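PDB 6XJ7: Pgp2 from Campylobacter jejuni subsp. jejuni, which probably acts as an LD-carboxypeptidase that trims peptidoglycan and so helps set the helical shape of the cell, with peptidoglycan bound in a pocket of its NTF2-like domain. Local coordinates for residues A[29-34]-A[241-246]; A[98-103]-A[127-132]; A[200-205]-A[224-229]; A[234-239]-A[263-268]. The protein carries 1 engineered substitution. All coordinates share one frame; numbering follows the deposited sequence.

Contact 1: residues A[29-34]-A[241-246]; sequences YDDNVA and DINISP
The amide of Asn243 supplies the polar grip, reaching back to both Asp30 and Asp31. Its OD1 accepts from Asp30 N (2.9 Å), a bond lying nearly along the axis of the amide carbonyl, while the same backbone N leans only weakly on Ile242 O. On the other branch, Asn243 ND2 gives an almost straight bond of 171° to Asp31 OD1 (3.2 Å), meeting the carboxylate on its anti side. Donor and acceptor ends of the amide are thus both used, which fixes its flip.

Acid groups gather beside it. The carboxylate planes of Asp31 and Asp241 stand 70° from each other. Asp31 OD1 and Asp241 OD1 are only 2.5 Å apart, a separation short enough to suggest that one of the two acids holds a proton. A water accepts from Asp241 N and donates to Asp30 OD2, bridging the outer end.

Tyr29 contributes the packing. With CG beside its own backbone N (chi1 -58°), the ring runs along strand 242-246: CD1 rests 3.6 Å from Asn243 CB, and Val33 CG2 covers one face. Its OH bonds to Leu26 O and sits 2.8 Å from Ser245 OG.

Strand 28-29 is the outer partner of strand 236-246, and the chain then turns through 30-32 into strand 33-39 of the five-stranded mixed sheet of the catalytic domain; the contact is part of the junction between the NTF2-like and YkuD-type folds.

Contact 2: residues A[98-103]-A[127-132]; sequences YGPFAF and YPLDGS
Gly99 and Tyr127 meet backbone to backbone, where two loops beside the predicted active site of the L,D-transpeptidase domain run against each other: one precedes strand 103-104, the other follows strand 123-125. No hydrogen bond crosses here. Tyr127 O comes within 3.0 Å of Gly99 CA, and although it is also near Gly99 N, the angle is too poor for a bond. Having no side chain, Gly99 lets the backbone of Tyr127, its N above all, lie this close; at its positive phi of 82° a side chain would also be jammed against the carbonyl O of Tyr98.

The side chain that does reach across is Leu129. Its CG stands beside the backbone N (chi1 -62°), which brings the fork over the glycine, CD2 3.8 Å from Gly99 CA. That same methyl also grazes the proline ring, 4.3 Å from Pro100 CD, a loose apolar touch at the protein surface.

Leu129 itself sits in a type I turn, Pro128 to Gly131, closed by Gly131 N to Pro128 O (2.9 Å). Overlapping it, Asp130 OD2 takes the backbone N of Ser132 at 2.7 Å, an Asx turn, with a weak second bond from Ser132 OG.

Outside the pair, Tyr127 N is held by Asn147 OD1, and the Tyr98 ring makes edge-to-face contacts with Trp123 and His125. As His125 is the predicted proton donor/acceptor, the loop carrying Tyr98 probably lines a YkuD-type catalytic site, with predicted nucleophile Cys142 also close to Tyr98.

Contact 3: residues A[200-205]-A[224-229]; sequences TYLSFY and MKKSIF
Tyr201 of helix 198-203 meets Phe229 of helix 218-229 in an edge-to-face aromatic pair, the centre of a helix-to-helix contact in the NTF2-like domain. The edge of the phenylalanine is presented to the face of the tyrosine, with centroids 4.7 Å apart and planes at 54°. Phe229 CZ lies above the middle of the tyrosine ring, while Phe229 CE2 slips toward its root, 3.6 Å from Tyr201 CG. Tyr205 CE1 covers the opposite face nearer the rim, which leaves the Tyr201 ring sandwiched between two aromatics.

Lys225, one helical turn before Phe229, handles the far end of the tyrosine. A bend at chi2 (-69°) carries its chain obliquely past the ring, CD 3.7 Å from Tyr201 CE2, before NZ donates to Tyr201 OH at 3.1 Å. The lysine therefore gives the hydroxyl a polar partner and packs its methylenes against the aromatic carbon at the same time. The nearby ammonium would probably make the phenol somewhat more acidic.

Away from the tyrosine the contact thins into aliphatic touches. Leu202 crosses Lys226 at about a right angle, its CD1 3.9 Å from Lys226 CE, and its other methyl, CD2, stands 4.3 Å from Lys225 CB.

Behind Tyr201 lies helix 176-194, where Trp189 meets the ring nearly parallel and Ala192 packs on it. Phe229 in turn takes a cation-pi contact from Lys235, just ahead of strand 236-246, while Phe204 and Tyr205, just after the helix, pack on Met287 and Ile289 of strand 287-289.

Contact 4: residues A[234-239]-A[263-268]; sequences DKKIKF and DYYTKN
Four backbone hydrogen bonds tie Lys236 to Tyr265 and Lys238 to Asp263, two per pair. Lys236 N gives to Tyr265 O at 2.9 Å, and Tyr265 N returns to Lys236 O at 2.8 Å. The second ring is closed by Lys238 N to Asp263 O (2.7 Å) and by Asp263 N to Lys238 O. Between them sits the non-hydrogen-bonded pair of Ile237 and Tyr264. The two short strand segments are antiparallel, N-to-C directions 175° apart, axes 4.7 Å at closest approach. One water donates to both Lys236 O and Asp263 O, and another joins Asp234 O to Lys267 N where the strands give way to loop.

The side chains of the central pair point the same way and lie side by side: Ile237 CG1 is 3.8 Å from Tyr264 CD1. Tyr264 CG swings anti to the backbone N (chi1 177°), which slants the ring off the sheet face toward the side chain of Lys235. There the extended lysine crosses the ring end, its CD 3.7 Å from Tyr264 OH, and a further water links that hydroxyl to Lys235 NZ. The ammonium also donates to Ser196 OG and Trp193 O. Thr266 CG2 packs alongside the same lysine, 3.7 Å from Lys235 CG, while Thr266 OG1 bonds to Tyr269 O.

Lys236, Lys238, Asp263 and Tyr265 occupy the other face, toward solvent. This open end of the hairpin 236-246/254-265 lays its Ile237 face on Trp193 and Thr194 of helix 176-194; strand 270-281 pairs along the other edge of strand 254-265, with Phe271 stacked on Tyr264.

Contacts 1 and 4 use the same long strand, 236-246, from its two ends: 234-239 pairs in regular antiparallel fashion inside the NTF2-like sheet, whereas 241-246 relies mainly on side chains to reach the catalytic half. Contacts 3 and 4 touch directly where helix 218-229 meets the start of that strand. Contact 2 stands apart, its centre about 49 Å from those of contacts 3 and 4. Contact 1 lies nearest the chain's centre, about 10 Å from it, the others 24 to 28 Å out; contact 4 has one buried and one exposed face. Chemistry diverges too: carboxylates and an amide in contact 1, bare backbone in contact 2, rings in contact 3, inter-strand backbone hydrogen bonds in contact 4.

Contact 1: residues A[29-34]-A[241-246]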
# COMPACT_ATOMS: atom_id res chain seq x y z
N TYR A 29 -2.26 10.88 4.39
CA TYR A 29 -2.93 10.01 5.35
C TYR A 29 -3.98 10.76 6.16
O TYR A 29 -3.78 11.91 6.55
CB TYR A 29 -1.93 9.39 6.31
CG TYR A 29 -0.89 8.60 5.54
CD1 TYR A 29 -1.14 7.30 5.16
CD2 TYR A 29 0.32 9.16 5.18
CE1 TYR A 29 -0.21 6.56 4.44
CE2 TYR A 29 1.27 8.43 4.45
CZ TYR A 29 0.98 7.13 4.09
OH TYR A 29 1.85 6.37 3.35
N ASP A 30 -5.08 10.06 6.41
CA ASP A 30 -6.17 10.51 7.25
C ASP A 30 -5.96 10.16 8.72
O ASP A 30 -6.72 10.63 9.56
CB ASP A 30 -7.47 9.90 6.73
CG ASP A 30 -8.69 10.62 7.23
OD1 ASP A 30 -8.75 11.83 7.02
OD2 ASP A 30 -9.59 10.00 7.83
N ASP A 31 -4.94 9.37 9.02
CA ASP A 31 -4.55 8.96 10.35
C ASP A 31 -3.11 9.38 10.59
O ASP A 31 -2.34 9.58 9.64
CB ASP A 31 -4.64 7.44 10.53
CG ASP A 31 -6.01 6.90 10.21
OD1 ASP A 31 -6.18 6.09 9.26
OD2 ASP A 31 -6.94 7.34 10.91
N ASN A 32 -2.76 9.51 11.86
CA ASN A 32 -1.36 9.52 12.22
C ASN A 32 -0.82 8.13 11.97
O ASN A 32 -1.42 7.14 12.40
CB ASN A 32 -1.16 9.91 13.68
CG ASN A 32 -1.64 11.30 13.97
OD1 ASN A 32 -1.70 12.16 13.09
ND2 ASN A 32 -1.96 11.55 15.23
N VAL A 33 0.30 8.05 11.26
CA VAL A 33 0.85 6.76 10.89
C VAL A 33 2.35 6.84 11.05
O VAL A 33 2.93 7.92 11.14
CB VAL A 33 0.50 6.34 9.44
CG1 VAL A 33 -1.01 6.35 9.27
CG2 VAL A 33 1.15 7.25 8.42
N ALA A 34 2.97 5.67 11.08
CA ALA A 34 4.40 5.58 10.91
C ALA A 34 4.69 4.82 9.63
O ALA A 34 3.98 3.88 9.28
CB ALA A 34 5.06 4.87 12.08
N ASP A 241 -11.46 7.57 5.69
CA ASP A 241 -10.19 7.13 6.24
C ASP A 241 -9.19 6.84 5.13
O ASP A 241 -8.52 5.81 5.12
CB ASP A 241 -10.35 5.90 7.11
CG ASP A 241 -9.09 5.60 7.88
OD1 ASP A 241 -8.30 6.55 8.10
OD2 ASP A 241 -8.88 4.43 8.24
N ILE A 242 -9.09 7.78 4.20
CA ILE A 242 -8.30 7.53 3.00
C ILE A 242 -6.81 7.67 3.31
O ILE A 242 -6.35 8.73 3.77
CB ILE A 242 -8.71 8.47 1.88
CG1 ILE A 242 -10.19 8.29 1.55
CG2 ILE A 242 -7.83 8.21 0.65
CD1 ILE A 242 -10.72 9.36 0.60
N ASN A 243 -6.04 6.64 2.97
CA ASN A 243 -4.59 6.62 3.15
C ASN A 243 -4.03 6.21 1.80
O ASN A 243 -4.19 5.06 1.39
CB ASN A 243 -4.17 5.63 4.24
CG ASN A 243 -4.57 6.08 5.63
OD1 ASN A 243 -4.46 7.24 5.95
ND2 ASN A 243 -5.03 5.14 6.46
N ILE A 244 -3.39 7.15 1.11
CA ILE A 244 -2.90 6.91 -0.24
C ILE A 244 -1.39 7.00 -0.21
O ILE A 244 -0.83 7.97 0.31
CB ILE A 244 -3.53 7.87 -1.26
CG1 ILE A 244 -2.86 7.69 -2.60
CG2 ILE A 244 -3.37 9.29 -0.85
CD1 ILE A 244 -3.68 8.28 -3.77
N SER A 245 -0.74 5.97 -0.73
CA SER A 245 0.68 5.77 -0.52
C SER A 245 1.40 5.49 -1.84
O SER A 245 0.88 4.73 -2.66
CB SER A 245 0.92 4.60 0.44
OG SER A 245 0.25 4.80 1.67
N PRO A 246 2.59 6.04 -2.03
CA PRO A 246 3.38 5.62 -3.19
C PRO A 246 3.79 4.18 -3.02
O PRO A 246 4.07 3.70 -1.91
CB PRO A 246 4.60 6.56 -3.15
CG PRO A 246 4.77 6.85 -1.73
CD PRO A 246 3.38 6.88 -1.11
O HOH W 1 -12.13 10.09 7.07

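Contact 2: residues A[98-103]-A[127-132]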
# COMPACT_ATOMS: atom_id res chain seq x y z
N TYR A 98 16.18 -15.11 15.42
CA TYR A 98 15.59 -13.85 14.98
C TYR A 98 15.90 -12.70 15.92
O TYR A 98 15.36 -11.61 15.75
CB TYR A 98 14.08 -13.99 14.83
CG TYR A 98 13.68 -15.08 13.88
CD1 TYR A 98 13.93 -14.96 12.52
CD2 TYR A 98 13.06 -16.22 14.34
CE1 TYR A 98 13.58 -15.97 11.65
CE2 TYR A 98 12.69 -17.22 13.47
CZ TYR A 98 12.96 -17.10 12.13
OH TYR A 98 12.60 -18.11 11.27
N GLY A 99 16.77 -12.89 16.89
CA GLY A 99 17.03 -11.85 17.84
C GLY A 99 15.95 -11.84 18.91
O GLY A 99 15.31 -12.86 19.18
N PRO A 100 15.73 -10.69 19.53
CA PRO A 100 14.85 -10.63 20.71
C PRO A 100 13.35 -10.70 20.44
O PRO A 100 12.58 -11.16 21.29
CB PRO A 100 15.23 -9.29 21.35
CG PRO A 100 15.76 -8.48 20.27
CD PRO A 100 16.50 -9.44 19.38
N PHE A 101 12.91 -10.23 19.28
CA PHE A 101 11.52 -10.31 18.88
C PHE A 101 11.47 -9.97 17.39
O PHE A 101 12.50 -9.69 16.77
CB PHE A 101 10.65 -9.37 19.70
CG PHE A 101 11.29 -8.05 19.96
CD1 PHE A 101 11.34 -7.07 18.99
CD2 PHE A 101 11.88 -7.79 21.20
CE1 PHE A 101 11.94 -5.85 19.23
CE2 PHE A 101 12.48 -6.55 21.45
CZ PHE A 101 12.51 -5.59 20.46
N ALA A 102 10.26 -9.94 16.84
CA ALA A 102 10.11 -9.70 15.41
C ALA A 102 8.80 -8.97 15.14
O ALA A 102 7.93 -8.83 16.01
CB ALA A 102 10.16 -11.01 14.62
N PHE A 103 8.67 -8.49 13.90
CA PHE A 103 7.49 -7.78 13.44
C PHE A 103 7.17 -8.29 12.05
O PHE A 103 8.07 -8.32 11.20
CB PHE A 103 7.73 -6.27 13.37
CG PHE A 103 8.28 -5.69 14.63
CD1 PHE A 103 7.46 -4.99 15.50
CD2 PHE A 103 9.62 -5.80 14.94
CE1 PHE A 103 7.96 -4.44 16.64
CE2 PHE A 103 10.13 -5.25 16.09
CZ PHE A 103 9.29 -4.57 16.95
N TYR A 127 19.23 -10.08 15.05
CA TYR A 127 20.32 -10.98 14.72
C TYR A 127 20.32 -12.18 15.66
O TYR A 127 19.85 -12.07 16.79
CB TYR A 127 21.67 -10.27 14.86
CG TYR A 127 22.02 -9.35 13.73
CD1 TYR A 127 23.10 -9.62 12.90
CD2 TYR A 127 21.27 -8.22 13.49
CE1 TYR A 127 23.43 -8.78 11.87
CE2 TYR A 127 21.59 -7.37 12.47
CZ TYR A 127 22.67 -7.65 11.66
OH TYR A 127 22.98 -6.81 10.62
N PRO A 128 20.85 -13.32 15.23
CA PRO A 128 20.85 -14.50 16.11
C PRO A 128 21.53 -14.20 17.43
O PRO A 128 22.61 -13.60 17.49
CB PRO A 128 21.63 -15.54 15.30
CG PRO A 128 21.37 -15.16 13.87
CD PRO A 128 21.30 -13.65 13.87
N LEU A 129 20.87 -14.61 18.50
CA LEU A 129 21.37 -14.37 19.84
C LEU A 129 22.65 -15.12 20.13
O LEU A 129 23.42 -14.69 21.00
CB LEU A 129 20.27 -14.72 20.86
CG LEU A 129 18.99 -13.87 20.71
CD1 LEU A 129 17.95 -14.28 21.71
CD2 LEU A 129 19.29 -12.38 20.86
N ASP A 130 22.92 -16.23 19.42
CA ASP A 130 24.24 -16.87 19.53
C ASP A 130 25.36 -16.05 18.91
O ASP A 130 26.52 -16.49 18.97
CB ASP A 130 24.24 -18.26 18.89
CG ASP A 130 23.84 -18.24 17.44
OD1 ASP A 130 23.14 -19.18 17.00
OD2 ASP A 130 24.22 -17.29 16.73
N GLY A 131 25.07 -14.89 18.31
CA GLY A 131 26.11 -14.05 17.73
C GLY A 131 26.57 -14.48 16.35
O GLY A 131 27.51 -13.88 15.81
N SER A 132 25.92 -15.47 15.75
CA SER A 132 26.34 -15.95 14.45
C SER A 132 26.04 -14.92 13.34
O SER A 132 25.28 -13.96 13.51
CB SER A 132 25.67 -17.30 14.17
OG SER A 132 24.31 -17.16 13.90

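Contact 3: residues A[200-205]-A[224-229]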
# COMPACT_ATOMS: atom_id res chain seq x y z
N THR A 200 -17.99 3.70 -17.64
CA THR A 200 -17.07 4.56 -16.91
C THR A 200 -16.38 3.81 -15.77
O THR A 200 -15.16 3.92 -15.57
CB THR A 200 -17.82 5.78 -16.39
OG1 THR A 200 -18.46 6.44 -17.50
CG2 THR A 200 -16.88 6.75 -15.70
N TYR A 201 -17.15 3.05 -15.00
CA TYR A 201 -16.59 2.24 -13.93
C TYR A 201 -15.46 1.35 -14.43
O TYR A 201 -14.34 1.36 -13.89
CB TYR A 201 -17.71 1.41 -13.36
CG TYR A 201 -17.38 0.46 -12.27
CD1 TYR A 201 -17.29 0.89 -10.96
CD2 TYR A 201 -17.23 -0.88 -12.54
CE1 TYR A 201 -17.02 -0.01 -9.93
CE2 TYR A 201 -16.99 -1.78 -11.53
CZ TYR A 201 -16.88 -1.33 -10.23
OH TYR A 201 -16.69 -2.24 -9.20
N LEU A 202 -15.74 0.57 -15.48
CA LEU A 202 -14.75 -0.36 -15.99
C LEU A 202 -13.53 0.37 -16.55
O LEU A 202 -12.44 -0.21 -16.60
CB LEU A 202 -15.37 -1.28 -17.04
CG LEU A 202 -16.38 -2.30 -16.56
CD1 LEU A 202 -17.08 -3.04 -17.69
CD2 LEU A 202 -15.67 -3.25 -15.63
N SER A 203 -13.69 1.61 -17.00
CA SER A 203 -12.57 2.35 -17.58
C SER A 203 -11.50 2.68 -16.54
O SER A 203 -10.38 3.05 -16.92
CB SER A 203 -13.05 3.64 -18.26
OG SER A 203 -13.25 4.68 -17.31
N PHE A 204 -11.80 2.54 -15.25
CA PHE A 204 -10.83 2.75 -14.20
C PHE A 204 -10.05 1.49 -13.86
O PHE A 204 -9.21 1.52 -12.95
CB PHE A 204 -11.52 3.30 -12.94
CG PHE A 204 -11.88 4.73 -13.06
CD1 PHE A 204 -10.90 5.71 -13.09
CD2 PHE A 204 -13.20 5.12 -13.21
CE1 PHE A 204 -11.22 7.04 -13.22
CE2 PHE A 204 -13.53 6.45 -13.34
CZ PHE A 204 -12.53 7.42 -13.35
N TYR A 205 -10.28 0.39 -14.57
CA TYR A 205 -9.54 -0.84 -14.35
C TYR A 205 -8.58 -1.06 -15.50
O TYR A 205 -8.91 -0.77 -16.67
CB TYR A 205 -10.49 -2.02 -14.23
CG TYR A 205 -11.36 -1.94 -12.99
CD1 TYR A 205 -12.51 -1.17 -13.00
CD2 TYR A 205 -11.03 -2.63 -11.82
CE1 TYR A 205 -13.30 -1.07 -11.87
CE2 TYR A 205 -11.82 -2.53 -10.70
CZ TYR A 205 -12.95 -1.76 -10.74
OH TYR A 205 -13.73 -1.66 -9.62
N MET A 224 -19.54 -9.78 -15.79
CA MET A 224 -20.23 -9.87 -14.51
C MET A 224 -20.71 -8.51 -14.05
O MET A 224 -21.81 -8.38 -13.51
CB MET A 224 -19.31 -10.49 -13.47
CG MET A 224 -19.87 -10.44 -12.06
SD MET A 224 -18.70 -11.05 -10.83
CE MET A 224 -17.36 -9.88 -11.01
N LYS A 225 -19.86 -7.49 -14.18
CA LYS A 225 -20.24 -6.15 -13.74
C LYS A 225 -21.36 -5.59 -14.61
O LYS A 225 -22.27 -4.94 -14.09
CB LYS A 225 -19.04 -5.21 -13.77
CG LYS A 225 -17.99 -5.50 -12.67
CD LYS A 225 -18.50 -5.18 -11.28
CE LYS A 225 -17.41 -5.37 -10.22
NZ LYS A 225 -17.96 -5.01 -8.91
N LYS A 226 -21.30 -5.80 -15.92
CA LYS A 226 -22.39 -5.34 -16.78
C LYS A 226 -23.71 -5.94 -16.33
O LYS A 226 -24.73 -5.24 -16.24
CB LYS A 226 -22.11 -5.68 -18.25
CG LYS A 226 -20.98 -4.86 -18.82
CD LYS A 226 -20.45 -5.41 -20.13
CE LYS A 226 -19.16 -4.67 -20.53
NZ LYS A 226 -18.59 -5.15 -21.81
N SER A 227 -23.71 -7.24 -16.03
CA SER A 227 -24.92 -7.90 -15.56
C SER A 227 -25.37 -7.31 -14.24
O SER A 227 -26.52 -6.92 -14.08
CB SER A 227 -24.68 -9.40 -15.44
OG SER A 227 -25.73 -10.01 -14.75
N ILE A 228 -24.45 -7.21 -13.28
CA ILE A 228 -24.82 -6.69 -11.96
C ILE A 228 -25.30 -5.25 -12.05
O ILE A 228 -26.31 -4.87 -11.44
CB ILE A 228 -23.62 -6.84 -10.99
CG1 ILE A 228 -23.36 -8.32 -10.72
CG2 ILE A 228 -23.87 -6.09 -9.70
CD1 ILE A 228 -22.08 -8.60 -9.96
N PHE A 229 -24.60 -4.42 -12.84
CA PHE A 229 -24.94 -3.00 -12.90
C PHE A 229 -26.23 -2.74 -13.68
O PHE A 229 -26.76 -1.63 -13.59
CB PHE A 229 -23.81 -2.19 -13.54
CG PHE A 229 -22.70 -1.80 -12.60
CD1 PHE A 229 -22.50 -2.47 -11.40
CD2 PHE A 229 -21.87 -0.73 -12.89
CE1 PHE A 229 -21.47 -2.10 -10.53
CE2 PHE A 229 -20.85 -0.36 -12.01
CZ PHE A 229 -20.67 -1.04 -10.84

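Contact 4: residues A[234-239]-A[263-268]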
# COMPACT_ATOMS: atom_id res chain seq x y z
N ASP A 234 -30.72 1.98 -6.56
CA ASP A 234 -30.20 3.16 -5.89
C ASP A 234 -29.11 2.72 -4.92
O ASP A 234 -29.30 1.81 -4.12
CB ASP A 234 -31.31 3.89 -5.12
CG ASP A 234 -32.33 4.52 -6.04
OD1 ASP A 234 -32.03 4.73 -7.23
OD2 ASP A 234 -33.44 4.82 -5.55
N LYS A 235 -27.95 3.37 -5.02
CA LYS A 235 -26.82 3.07 -4.15
C LYS A 235 -26.42 4.33 -3.42
O LYS A 235 -26.53 5.43 -3.96
CB LYS A 235 -25.60 2.56 -4.95
CG LYS A 235 -25.86 1.26 -5.65
CD LYS A 235 -24.79 0.97 -6.72
CE LYS A 235 -25.27 -0.13 -7.66
NZ LYS A 235 -24.29 -0.46 -8.70
N LYS A 236 -25.93 4.16 -2.20
CA LYS A 236 -25.24 5.24 -1.50
C LYS A 236 -23.93 4.67 -0.99
O LYS A 236 -23.93 3.65 -0.29
CB LYS A 236 -26.06 5.80 -0.33
CG LYS A 236 -27.48 6.18 -0.73
CD LYS A 236 -27.50 7.38 -1.67
CE LYS A 236 -28.93 7.71 -2.12
NZ LYS A 236 -28.96 8.97 -2.89
N ILE A 237 -22.82 5.30 -1.38
CA ILE A 237 -21.49 4.77 -1.11
C ILE A 237 -20.67 5.87 -0.50
O ILE A 237 -20.62 6.97 -1.04
CB ILE A 237 -20.80 4.24 -2.37
CG1 ILE A 237 -21.76 3.33 -3.13
CG2 ILE A 237 -19.52 3.46 -1.97
CD1 ILE A 237 -21.19 2.77 -4.40
N LYS A 238 -20.01 5.57 0.62
CA LYS A 238 -19.18 6.52 1.33
C LYS A 238 -17.79 5.92 1.47
O LYS A 238 -17.64 4.76 1.82
CB LYS A 238 -19.77 6.86 2.71
CG LYS A 238 -21.09 7.61 2.63
CD LYS A 238 -20.88 9.02 2.11
CE LYS A 238 -22.10 9.92 2.36
NZ LYS A 238 -21.83 11.33 1.95
N PHE A 239 -16.78 6.73 1.13
CA PHE A 239 -15.39 6.41 1.33
C PHE A 239 -14.89 7.28 2.47
O PHE A 239 -15.24 8.46 2.55
CB PHE A 239 -14.54 6.73 0.10
CG PHE A 239 -14.84 5.88 -1.11
CD1 PHE A 239 -15.63 4.75 -1.03
CD2 PHE A 239 -14.27 6.21 -2.33
CE1 PHE A 239 -15.87 3.97 -2.12
CE2 PHE A 239 -14.51 5.44 -3.44
CZ PHE A 239 -15.32 4.30 -3.34
N ASP A 263 -18.29 2.17 2.75
CA ASP A 263 -19.59 2.05 3.39
C ASP A 263 -20.63 2.12 2.28
O ASP A 263 -20.80 3.16 1.65
CB ASP A 263 -19.78 3.17 4.39
CG ASP A 263 -20.90 2.90 5.33
OD1 ASP A 263 -21.85 2.19 4.94
OD2 ASP A 263 -20.82 3.40 6.46
N TYR A 264 -21.33 1.01 2.07
CA TYR A 264 -22.15 0.77 0.89
C TYR A 264 -23.56 0.43 1.35
O TYR A 264 -23.75 -0.48 2.16
CB TYR A 264 -21.57 -0.39 0.09
CG TYR A 264 -22.33 -0.82 -1.14
CD1 TYR A 264 -21.97 -0.37 -2.40
CD2 TYR A 264 -23.40 -1.70 -1.05
CE1 TYR A 264 -22.65 -0.76 -3.53
CE2 TYR A 264 -24.09 -2.11 -2.18
CZ TYR A 264 -23.72 -1.63 -3.42
OH TYR A 264 -24.41 -2.04 -4.54
N TYR A 265 -24.54 1.15 0.82
CA TYR A 265 -25.94 0.95 1.15
C TYR A 265 -26.75 0.78 -0.13
O TYR A 265 -26.67 1.60 -1.05
CB TYR A 265 -26.49 2.12 1.95
CG TYR A 265 -27.98 1.98 2.20
CD1 TYR A 265 -28.45 1.36 3.33
CD2 TYR A 265 -28.90 2.47 1.28
CE1 TYR A 265 -29.81 1.22 3.55
CE2 TYR A 265 -30.26 2.33 1.49
CZ TYR A 265 -30.71 1.70 2.63
OH TYR A 265 -32.07 1.56 2.85
N THR A 266 -27.50 -0.31 -0.18
CA THR A 266 -28.70 -0.44 -0.99
C THR A 266 -29.80 -0.96 -0.08
O THR A 266 -29.55 -1.42 1.03
CB THR A 266 -28.54 -1.39 -2.18
OG1 THR A 266 -28.33 -2.73 -1.70
CG2 THR A 266 -27.38 -0.97 -3.06
N LYS A 267 -31.04 -0.90 -0.58
CA LYS A 267 -32.17 -1.36 0.21
C LYS A 267 -31.96 -2.79 0.71
O LYS A 267 -32.14 -3.05 1.90
CB LYS A 267 -33.45 -1.27 -0.63
CG LYS A 267 -34.67 -1.76 0.10
CD LYS A 267 -35.95 -1.33 -0.60
CE LYS A 267 -37.18 -1.71 0.20
NZ LYS A 267 -37.36 -3.19 0.27
N ASN A 268 -31.57 -3.71 -0.17
CA ASN A 268 -31.50 -5.13 0.15
C ASN A 268 -30.11 -5.63 0.55
O ASN A 268 -29.99 -6.77 1.00
CB ASN A 268 -31.95 -5.97 -1.04
CG ASN A 268 -33.40 -5.76 -1.40
OD1 ASN A 268 -34.23 -5.45 -0.54
ND2 ASN A 268 -33.72 -5.94 -2.68
O HOH W 2 -31.41 0.46 -3.11
O HOH W 3 -22.76 -2.25 -6.75
O HOH W 4 -23.42 4.39 2.56